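Local coordinates for protein glycosyl hydrolase BlGH5_18 (Bifidobacterium longum subsp. infantis, PDB 7LQX) that probably hydrolyses beta-mannosidic linkages in the core of N-glycans, as a glycoside hydrolase of family GH5, subfamily 18, at residues P216-Q221 and L378-C383; A365-E370 and F390-R395; Y71-R76 and K139-E144. All blocks are in the same frame, centred on the assembly; numbering follows the deposited sequence.

Contact 1 of 3, residues P216-Q221 and L378-C383; sequences PFTPVQ and LNRGAC
Everything that residues 378-383 bring to this contact comes from one long side chain: Arg-380 crosses to Phe-217, Thr-218 and Pro-219 and grips the main chain. Its NH1 donates to Phe-217 O at 2.9 Å, with an N-H...O angle of 150°. The donor lies in the plane of that carbonyl, while the oxygen sits slightly tilted from the guanidinium plane, near the edge of the group. A bend at chi3 (-91°) turns the head of the chain into this position. Pro-219 then covers one guanidinium face, its CD lying 3.7 Å from Arg-380 NH1 and displaced toward the rim, while its CG rests 3.9 Å from Arg-380 CD. Thr-218 adds a looser touch, with CG2 4.0 Å from Arg-380 NH2.

The same arginine reaches two further carbonyls, NH1 bonding to Val-209 O and NH2 to His-215 O, so the buried cation is probably eased by several carbonyl dipoles. Asp-213 takes the backbone N-H groups of Arg-380 and Gly-381 on its two carboxylate oxygens. A leucine at this position would probably leave the carbonyls of Phe-217, Val-209 and His-215 without these donors and Pro-219 without the flat group it covers.

The receiving segment has its own order. Thr-218 is the N-cap of helix 219-224 and forms a capping box with Gln-221: Gln-221 N donates to Thr-218 OG1 at 3.2 Å, and Thr-218 N to Gln-221 OE1 at 2.9 Å. Phe-217 packs on helix 180-191 and Pro-219 on helix 248-264; the arginine itself joins the lead-in to helix 219-224 to the loop between strand 365-369 and helix 388-399.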
loop_
_atom_site.group_PDB
_atom_site.type_symbol
_atom_site.label_atom_id
_atom_site.label_comp_id
_atom_site.label_asym_id
_atom_site.label_seq_id
_atom_site.Cartn_x
_atom_site.Cartn_y
_atom_site.Cartn_z
ATOM N N PRO A 216 2.267 17.241 17.444
ATOM C CA PRO A 216 2.968 16.394 18.428
ATOM C C PRO A 216 4.460 16.262 18.201
ATOM O O PRO A 216 5.164 15.862 19.136
ATOM C CB PRO A 216 2.259 15.036 18.321
ATOM C CG PRO A 216 1.669 15.030 16.974
ATOM C CD PRO A 216 1.318 16.460 16.630
ATOM N N PHE A 217 4.967 16.571 17.014
ATOM C CA PHE A 217 6.403 16.699 16.795
ATOM C C PHE A 217 6.770 18.156 17.039
ATOM O O PHE A 217 6.071 19.052 16.563
ATOM C CB PHE A 217 6.738 16.279 15.370
ATOM C CG PHE A 217 6.692 14.798 15.156
ATOM C CD1 PHE A 217 5.486 14.128 14.991
ATOM C CD2 PHE A 217 7.863 14.072 15.116
ATOM C CE1 PHE A 217 5.472 12.769 14.798
ATOM C CE2 PHE A 217 7.850 12.720 14.915
ATOM C CZ PHE A 217 6.658 12.067 14.766
ATOM N N THR A 218 7.835 18.394 17.793
ATOM C CA THR A 218 8.108 19.713 18.345
ATOM C C THR A 218 9.494 20.228 18.002
ATOM O O THR A 218 10.412 19.454 17.721
ATOM C CB THR A 218 8.015 19.664 19.881
ATOM O OG1 THR A 218 9.099 18.851 20.346
ATOM C CG2 THR A 218 6.683 19.090 20.353
ATOM N N PRO A 219 9.684 21.549 18.064
ATOM C CA PRO A 219 11.038 22.106 17.885
ATOM C C PRO A 219 12.083 21.514 18.817
ATOM O O PRO A 219 13.217 21.256 18.387
ATOM C CB PRO A 219 10.821 23.606 18.143
ATOM C CG PRO A 219 9.393 23.834 17.707
ATOM C CD PRO A 219 8.655 22.601 18.150
ATOM N N VAL A 220 11.744 21.308 20.088
ATOM C CA VAL A 220 12.718 20.747 21.021
ATOM C C VAL A 220 13.168 19.358 20.573
ATOM O O VAL A 220 14.363 19.035 20.621
ATOM C CB VAL A 220 12.164 20.760 22.459
ATOM C CG1 VAL A 220 13.003 19.883 23.377
ATOM C CG2 VAL A 220 12.098 22.198 22.983
ATOM N N GLN A 221 12.237 18.516 20.108
ATOM C CA GLN A 221 12.637 17.203 19.614
ATOM C C GLN A 221 13.544 17.338 18.393
ATOM O O GLN A 221 14.564 16.646 18.274
ATOM C CB GLN A 221 11.410 16.382 19.214
ATOM C CG GLN A 221 10.478 15.984 20.319
ATOM C CD GLN A 221 9.095 15.666 19.785
ATOM O OE1 GLN A 221 8.833 15.830 18.599
ATOM N NE2 GLN A 221 8.196 15.236 20.665
ATOM N N LEU A 378 5.330 29.273 22.745
ATOM C CA LEU A 378 3.922 29.497 23.033
ATOM C C LEU A 378 3.126 29.652 21.747
ATOM O O LEU A 378 1.947 29.285 21.689
ATOM C CB LEU A 378 3.751 30.755 23.870
ATOM C CG LEU A 378 4.398 30.751 25.249
ATOM C CD1 LEU A 378 4.218 32.108 25.920
ATOM C CD2 LEU A 378 3.820 29.643 26.102
ATOM N N ASN A 379 3.757 30.190 20.704
ATOM C CA ASN A 379 3.085 30.505 19.443
ATOM C C ASN A 379 4.004 30.067 18.305
ATOM O O ASN A 379 4.795 30.858 17.782
ATOM C CB ASN A 379 2.784 31.995 19.388
ATOM C CG ASN A 379 1.829 32.354 18.293
ATOM O OD1 ASN A 379 1.726 31.659 17.289
ATOM N ND2 ASN A 379 1.118 33.454 18.477
ATOM N N ARG A 380 3.903 28.792 17.922
ATOM C CA ARG A 380 4.653 28.336 16.759
ATOM C C ARG A 380 4.174 29.028 15.492
ATOM O O ARG A 380 4.964 29.271 14.573
ATOM C CB ARG A 380 4.535 26.820 16.594
ATOM C CG ARG A 380 5.717 26.066 17.136
ATOM C CD ARG A 380 5.666 24.600 16.784
ATOM N NE ARG A 380 4.993 23.804 17.798
ATOM C CZ ARG A 380 4.866 22.484 17.722
ATOM N NH1 ARG A 380 5.369 21.830 16.686
ATOM N NH2 ARG A 380 4.232 21.820 18.668
ATOM N N GLY A 381 2.881 29.334 15.409
ATOM C CA GLY A 381 2.358 29.941 14.198
ATOM C C GLY A 381 3.054 31.243 13.859
ATOM O O GLY A 381 3.285 31.545 12.688
ATOM N N ALA A 382 3.411 32.027 14.875
ATOM C CA ALA A 382 4.096 33.288 14.626
ATOM C C ALA A 382 5.453 33.087 13.961
ATOM O O ALA A 382 6.015 34.044 13.421
ATOM C CB ALA A 382 4.285 34.039 15.941
ATOM N N CYS A 383 5.991 31.871 13.994
ATOM C CA CYS A 383 7.266 31.566 13.358
ATOM C C CYS A 383 7.136 31.219 11.880
ATOM O O CYS A 383 8.155 31.153 11.186
ATOM C CB CYS A 383 7.945 30.404 14.088
ATOM S SG CYS A 383 8.352 30.756 15.793
#

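Contact 2 of 3, residues A365-E370 and F390-R395; sequences AAVVIE and FERWMR
Van der Waals packing is the whole of the direct contact, and Val-367 delivers it through one methyl group. Its CG2 lies against the backbone of the helix, 3.8 Å from Trp-393 N and 4.0 Å from Trp-393 CA. The base of the neighbouring side chains completes the seat: CG2 is 4.3 Å from Trp-393 CB and 4.1 Å from Arg-392 CB. With CG1 anti to the backbone N (chi1 -177°), CG2 is the branch that meets the helix. Val-367 CA and Trp-393 CA are 6.3 Å apart, the nearest such pair of the two segments.

Polar interactions bypass the strand segment. Arg-392 gives the valine only its root; its extended chain carries the guanidinium away to salt bridges with Glu-426 and Asp-428.

Aromatic interactions lie on the helix's other partners: the indole of Trp-393 meets the ring of His-397 with nearly parallel planes and Tyr-256 edge-to-face, and Phe-390 meets Tyr-256 edge-to-face as well.

The strand packed against its following helix belongs to a beta-alpha-beta unit, strand 365-369, helix 388-399 and strand 403-407, in which strand 365-369 is the central member of a small parallel sheet.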
loop_
_atom_site.group_PDB
_atom_site.type_symbol
_atom_site.label_atom_id
_atom_site.label_comp_id
_atom_site.label_asym_id
_atom_site.label_seq_id
_atom_site.Cartn_x
_atom_site.Cartn_y
_atom_site.Cartn_z
ATOM N N ALA A 365 22.374 40.005 16.460
ATOM C CA ALA A 365 21.034 40.295 16.932
ATOM C C ALA A 365 20.243 39.005 17.020
ATOM O O ALA A 365 20.550 38.017 16.348
ATOM C CB ALA A 365 20.311 41.260 15.986
ATOM N N ALA A 366 19.211 39.017 17.856
ATOM C CA ALA A 366 18.308 37.881 17.918
ATOM C C ALA A 366 16.886 38.336 18.203
ATOM O O ALA A 366 16.663 39.275 18.975
ATOM C CB ALA A 366 18.731 36.850 18.973
ATOM N N VAL A 367 15.937 37.666 17.553
ATOM C CA VAL A 367 14.522 37.770 17.883
ATOM C C VAL A 367 14.215 36.748 18.971
ATOM O O VAL A 367 14.665 35.595 18.896
ATOM C CB VAL A 367 13.644 37.551 16.641
ATOM C CG1 VAL A 367 12.180 37.738 17.003
ATOM C CG2 VAL A 367 14.040 38.512 15.514
ATOM N N VAL A 368 13.466 37.182 19.984
ATOM C CA VAL A 368 13.168 36.367 21.157
ATOM C C VAL A 368 11.826 35.668 20.987
ATOM O O VAL A 368 10.804 36.309 20.722
ATOM C CB VAL A 368 13.167 37.238 22.429
ATOM C CG1 VAL A 368 12.830 36.390 23.629
ATOM C CG2 VAL A 368 14.509 37.922 22.613
ATOM N N ILE A 369 11.828 34.357 21.198
ATOM C CA ILE A 369 10.639 33.514 21.122
ATOM C C ILE A 369 10.275 33.081 22.537
ATOM O O ILE A 369 11.036 32.351 23.182
ATOM C CB ILE A 369 10.903 32.281 20.242
ATOM C CG1 ILE A 369 11.278 32.683 18.819
ATOM C CG2 ILE A 369 9.687 31.374 20.206
ATOM C CD1 ILE A 369 11.801 31.534 17.962
ATOM N N GLU A 370 9.107 33.513 23.013
ATOM C CA GLU A 370 8.617 33.074 24.313
ATOM C C GLU A 370 8.277 31.590 24.263
ATOM O O GLU A 370 7.588 31.130 23.345
ATOM C CB GLU A 370 7.372 33.868 24.706
ATOM C CG GLU A 370 7.654 35.300 25.106
ATOM C CD GLU A 370 8.409 35.410 26.422
ATOM O OE1 GLU A 370 8.207 34.557 27.315
ATOM O OE2 GLU A 370 9.211 36.354 26.566
ATOM N N PHE A 390 8.694 35.476 12.153
ATOM C CA PHE A 390 9.222 35.358 10.799
ATOM C C PHE A 390 9.566 36.724 10.236
ATOM O O PHE A 390 10.683 36.950 9.763
ATOM C CB PHE A 390 8.140 34.664 9.961
ATOM C CG PHE A 390 8.559 34.242 8.570
ATOM C CD1 PHE A 390 8.574 35.154 7.524
ATOM C CD2 PHE A 390 8.870 32.919 8.300
ATOM C CE1 PHE A 390 8.930 34.759 6.240
ATOM C CE2 PHE A 390 9.214 32.521 7.013
ATOM C CZ PHE A 390 9.253 33.445 5.990
ATOM N N GLU A 391 8.628 37.669 10.315
ATOM C CA GLU A 391 8.845 38.972 9.687
ATOM C C GLU A 391 9.869 39.819 10.432
ATOM O O GLU A 391 10.637 40.546 9.793
ATOM C CB GLU A 391 7.509 39.682 9.497
ATOM C CG GLU A 391 6.644 38.911 8.504
ATOM C CD GLU A 391 5.422 39.646 8.001
ATOM O OE1 GLU A 391 4.994 40.643 8.620
ATOM O OE2 GLU A 391 4.881 39.198 6.971
ATOM N N ARG A 392 9.924 39.741 11.763
ATOM C CA ARG A 392 10.975 40.461 12.474
ATOM C C ARG A 392 12.354 39.945 12.078
ATOM O O ARG A 392 13.283 40.728 11.836
ATOM C CB ARG A 392 10.769 40.352 13.981
ATOM C CG ARG A 392 9.576 41.129 14.490
ATOM C CD ARG A 392 9.434 40.970 15.991
ATOM N NE ARG A 392 8.287 41.694 16.529
ATOM C CZ ARG A 392 8.295 42.989 16.826
ATOM N NH1 ARG A 392 9.396 43.706 16.639
ATOM N NH2 ARG A 392 7.213 43.568 17.333
ATOM N N TRP A 393 12.516 38.620 12.031
ATOM C CA TRP A 393 13.789 38.058 11.598
ATOM C C TRP A 393 14.120 38.523 10.183
ATOM O O TRP A 393 15.246 38.941 9.897
ATOM C CB TRP A 393 13.771 36.529 11.701
ATOM C CG TRP A 393 15.114 35.931 11.413
ATOM C CD1 TRP A 393 16.087 35.606 12.325
ATOM C CD2 TRP A 393 15.658 35.619 10.120
ATOM N NE1 TRP A 393 17.186 35.099 11.679
ATOM C CE2 TRP A 393 16.955 35.103 10.326
ATOM C CE3 TRP A 393 15.175 35.735 8.808
ATOM C CZ2 TRP A 393 17.772 34.700 9.275
ATOM C CZ3 TRP A 393 15.983 35.329 7.770
ATOM C CH2 TRP A 393 17.267 34.816 8.006
HETATM N N MSE A 394 13.138 38.470 9.281
HETATM C CA MSE A 394 13.362 38.870 7.894
HETATM C C MSE A 394 13.812 40.325 7.789
HETATM O O MSE A 394 14.654 40.663 6.949
HETATM C CB MSE A 394 12.107 38.623 7.039
HETATM C CG MSE A 394 11.808 37.155 6.810
HETATM SE SE MSE A 394 13.192 36.358 5.713
HETATM C CE MSE A 394 12.722 34.510 6.027
ATOM N N ARG A 395 13.258 41.193 8.638
ATOM C CA ARG A 395 13.637 42.603 8.600
ATOM C C ARG A 395 15.082 42.788 9.045
ATOM O O ARG A 395 15.861 43.487 8.386
ATOM C CB ARG A 395 12.703 43.417 9.490
ATOM C CG ARG A 395 12.775 44.906 9.223
ATOM C CD ARG A 395 12.251 45.713 10.390
ATOM N NE ARG A 395 13.247 45.781 11.459
ATOM C CZ ARG A 395 13.161 45.144 12.628
ATOM N NH1 ARG A 395 12.114 44.378 12.918
ATOM N NH2 ARG A 395 14.135 45.277 13.514
#

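Contact 3 of 3, residues Y71-R76 and K139-E144; sequences YLQPNR and KTLVAE
The backbone leaves its helical course at Gln-73, just after helix 69-72, and it is there that it passes nearest to helix 132-149, with Gln-73 CA 7.5 Å from Leu-141 CA. Leu-141 is the residue on which both touching side chains of the other segment converge. Its CG stands anti to the backbone N (chi1 -179°), which projects the branched end off the helix into the angle between Leu-72 and Gln-73. One methyl, CD2, does most of the work: it lies 4.0 Å from Leu-72 CD1 and 4.1 Å from Leu-72 CB, in an apolar contact where the two leucine side chains cross at about a right angle.

Gln-73 meets the same leucine with its amide end, its chain extended beyond CG. OE1 comes within 3.8 Å of Leu-141 CD2, and NE2 within 3.9 Å of Leu-141 CB. The leucine CB is almost equally distant from both ends of the amide, being 4.0 Å from Gln-73 OE1, so the amide lies across it. No hydrogen bond joins the two segments, yet the amide is engaged at both ends. OE1 accepts from Trp-69 NE1, and NE2 donates to Ala-137 O, a carbonyl of helix 132-149 one turn before Leu-141. These two bonds are likely to fix the rotation of the amide, and they leave it lying against the leucine with its oxygen and nitrogen bonded elsewhere.

Farther along the segment, Asn-75 ND2 hydrogen-bonds to Ser-322 O and Arg-76 forms a salt bridge with Asp-323, both residues of the second subunit. Helix 81-96 adjoins both partners, with Ala-83 and Ile-84 against Leu-72 and Ile-84 against Glu-144, so that the end of helix 69-72, which follows strand 62-65, packs with helix 81-96 and with helix 132-149, which comes after strand 100-104.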
loop_
_atom_site.group_PDB
_atom_site.type_symbol
_atom_site.label_atom_id
_atom_site.label_comp_id
_atom_site.label_asym_id
_atom_site.label_seq_id
_atom_site.Cartn_x
_atom_site.Cartn_y
_atom_site.Cartn_z
ATOM N N TYR A 71 7.741 -2.700 0.714
ATOM C CA TYR A 71 8.600 -3.702 0.090
ATOM C C TYR A 71 9.599 -4.279 1.087
ATOM O O TYR A 71 9.956 -5.460 0.990
ATOM C CB TYR A 71 9.360 -3.139 -1.124
ATOM C CG TYR A 71 8.525 -2.292 -2.066
ATOM C CD1 TYR A 71 7.158 -2.496 -2.215
ATOM C CD2 TYR A 71 9.110 -1.274 -2.790
ATOM C CE1 TYR A 71 6.406 -1.686 -3.051
ATOM C CE2 TYR A 71 8.370 -0.469 -3.623
ATOM C CZ TYR A 71 7.022 -0.682 -3.757
ATOM O OH TYR A 71 6.307 0.143 -4.589
ATOM N N LEU A 72 10.031 -3.463 2.060
ATOM C CA LEU A 72 10.948 -3.927 3.089
ATOM C C LEU A 72 10.255 -4.834 4.098
ATOM O O LEU A 72 10.864 -5.779 4.610
ATOM C CB LEU A 72 11.533 -2.743 3.863
ATOM C CG LEU A 72 12.615 -1.878 3.226
ATOM C CD1 LEU A 72 12.886 -0.681 4.129
ATOM C CD2 LEU A 72 13.881 -2.678 3.009
ATOM N N GLN A 73 9.005 -4.530 4.443
ATOM C CA GLN A 73 8.309 -5.181 5.557
ATOM C C GLN A 73 6.851 -5.389 5.170
ATOM O O GLN A 73 5.940 -4.739 5.696
ATOM C CB GLN A 73 8.444 -4.329 6.817
ATOM C CG GLN A 73 8.094 -5.026 8.104
ATOM C CD GLN A 73 8.518 -4.210 9.304
ATOM O OE1 GLN A 73 8.358 -2.990 9.323
ATOM N NE2 GLN A 73 9.078 -4.879 10.303
ATOM N N PRO A 74 6.599 -6.300 4.230
ATOM C CA PRO A 74 5.239 -6.456 3.690
ATOM C C PRO A 74 4.258 -7.066 4.669
ATOM O O PRO A 74 3.047 -6.902 4.487
ATOM C CB PRO A 74 5.453 -7.357 2.465
ATOM C CG PRO A 74 6.709 -8.116 2.784
ATOM C CD PRO A 74 7.578 -7.152 3.532
ATOM N N ASN A 75 4.748 -7.763 5.686
ATOM C CA ASN A 75 3.975 -8.273 6.810
ATOM C C ASN A 75 4.730 -7.811 8.046
ATOM O O ASN A 75 5.952 -7.637 8.001
ATOM C CB ASN A 75 3.887 -9.807 6.731
ATOM C CG ASN A 75 3.175 -10.432 7.929
ATOM O OD1 ASN A 75 3.779 -10.621 8.983
ATOM N ND2 ASN A 75 1.917 -10.790 7.761
ATOM N N ARG A 76 4.000 -7.592 9.142
ATOM C CA ARG A 76 4.617 -7.027 10.337
ATOM C C ARG A 76 5.851 -7.810 10.761
ATOM O O ARG A 76 6.829 -7.221 11.226
ATOM C CB ARG A 76 3.598 -6.954 11.475
ATOM C CG ARG A 76 4.154 -6.439 12.788
ATOM C CD ARG A 76 3.060 -6.057 13.766
ATOM N NE ARG A 76 2.085 -7.106 14.053
ATOM C CZ ARG A 76 2.257 -8.076 14.943
ATOM N NH1 ARG A 76 3.380 -8.172 15.641
ATOM N NH2 ARG A 76 1.286 -8.953 15.141
ATOM N N LYS A 139 11.311 -1.262 15.208
ATOM C CA LYS A 139 12.640 -1.442 15.776
ATOM C C LYS A 139 13.344 -2.632 15.147
ATOM O O LYS A 139 14.548 -2.578 14.877
ATOM C CB LYS A 139 12.541 -1.611 17.287
ATOM C CG LYS A 139 12.164 -0.344 18.023
ATOM C CD LYS A 139 12.099 -0.573 19.530
ATOM C CE LYS A 139 13.439 -1.057 20.070
ATOM N NZ LYS A 139 13.522 -0.992 21.558
ATOM N N THR A 140 12.610 -3.718 14.905
ATOM C CA THR A 140 13.204 -4.883 14.259
ATOM C C THR A 140 13.721 -4.537 12.866
ATOM O O THR A 140 14.830 -4.941 12.495
ATOM C CB THR A 140 12.187 -6.024 14.209
ATOM O OG1 THR A 140 11.739 -6.315 15.539
ATOM C CG2 THR A 140 12.810 -7.260 13.614
ATOM N N LEU A 141 12.937 -3.790 12.080
ATOM C CA LEU A 141 13.394 -3.394 10.749
ATOM C C LEU A 141 14.620 -2.486 10.826
ATOM O O LEU A 141 15.592 -2.673 10.085
ATOM C CB LEU A 141 12.264 -2.728 9.959
ATOM C CG LEU A 141 12.678 -2.315 8.541
ATOM C CD1 LEU A 141 13.153 -3.530 7.733
ATOM C CD2 LEU A 141 11.550 -1.596 7.830
ATOM N N VAL A 142 14.596 -1.482 11.709
ATOM C CA VAL A 142 15.770 -0.625 11.856
ATOM C C VAL A 142 16.998 -1.468 12.193
ATOM O O VAL A 142 18.069 -1.292 11.606
ATOM C CB VAL A 142 15.540 0.472 12.913
ATOM C CG1 VAL A 142 16.814 1.298 13.102
ATOM C CG2 VAL A 142 14.398 1.374 12.540
ATOM N N ALA A 143 16.861 -2.390 13.151
ATOM C CA ALA A 143 18.007 -3.196 13.561
ATOM C C ALA A 143 18.513 -4.068 12.420
ATOM O O ALA A 143 19.726 -4.196 12.218
ATOM C CB ALA A 143 17.646 -4.060 14.771
ATOM N N GLU A 144 17.603 -4.681 11.662
ATOM C CA GLU A 144 18.028 -5.568 10.584
ATOM C C GLU A 144 18.690 -4.777 9.464
ATOM O O GLU A 144 19.761 -5.150 8.972
ATOM C CB GLU A 144 16.828 -6.348 10.049
ATOM C CG GLU A 144 16.211 -7.292 11.055
#

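Overall arrangement
Contact 3 closes before the others open; its helices lie among the early units of the eight-stranded parallel barrel expected of a GH5 enzyme. Contacts 1 and 2 follow with alternating segments, their centres about 15 Å apart, and they touch: Leu-378 N probably bonds to Glu-370 O, and Cys-383 packs on Ile-369. Contact 2 lies within the C-terminal three-stranded unit, whereas contact 1 joins the loop of that unit to the region between barrel strands 200-202 and 229-233, probably a junction between the two. Together they hold this unit against the barrel's side. Contact 3, about 43 Å from contact 2 centre to centre, belongs to the far side, next to the second subunit.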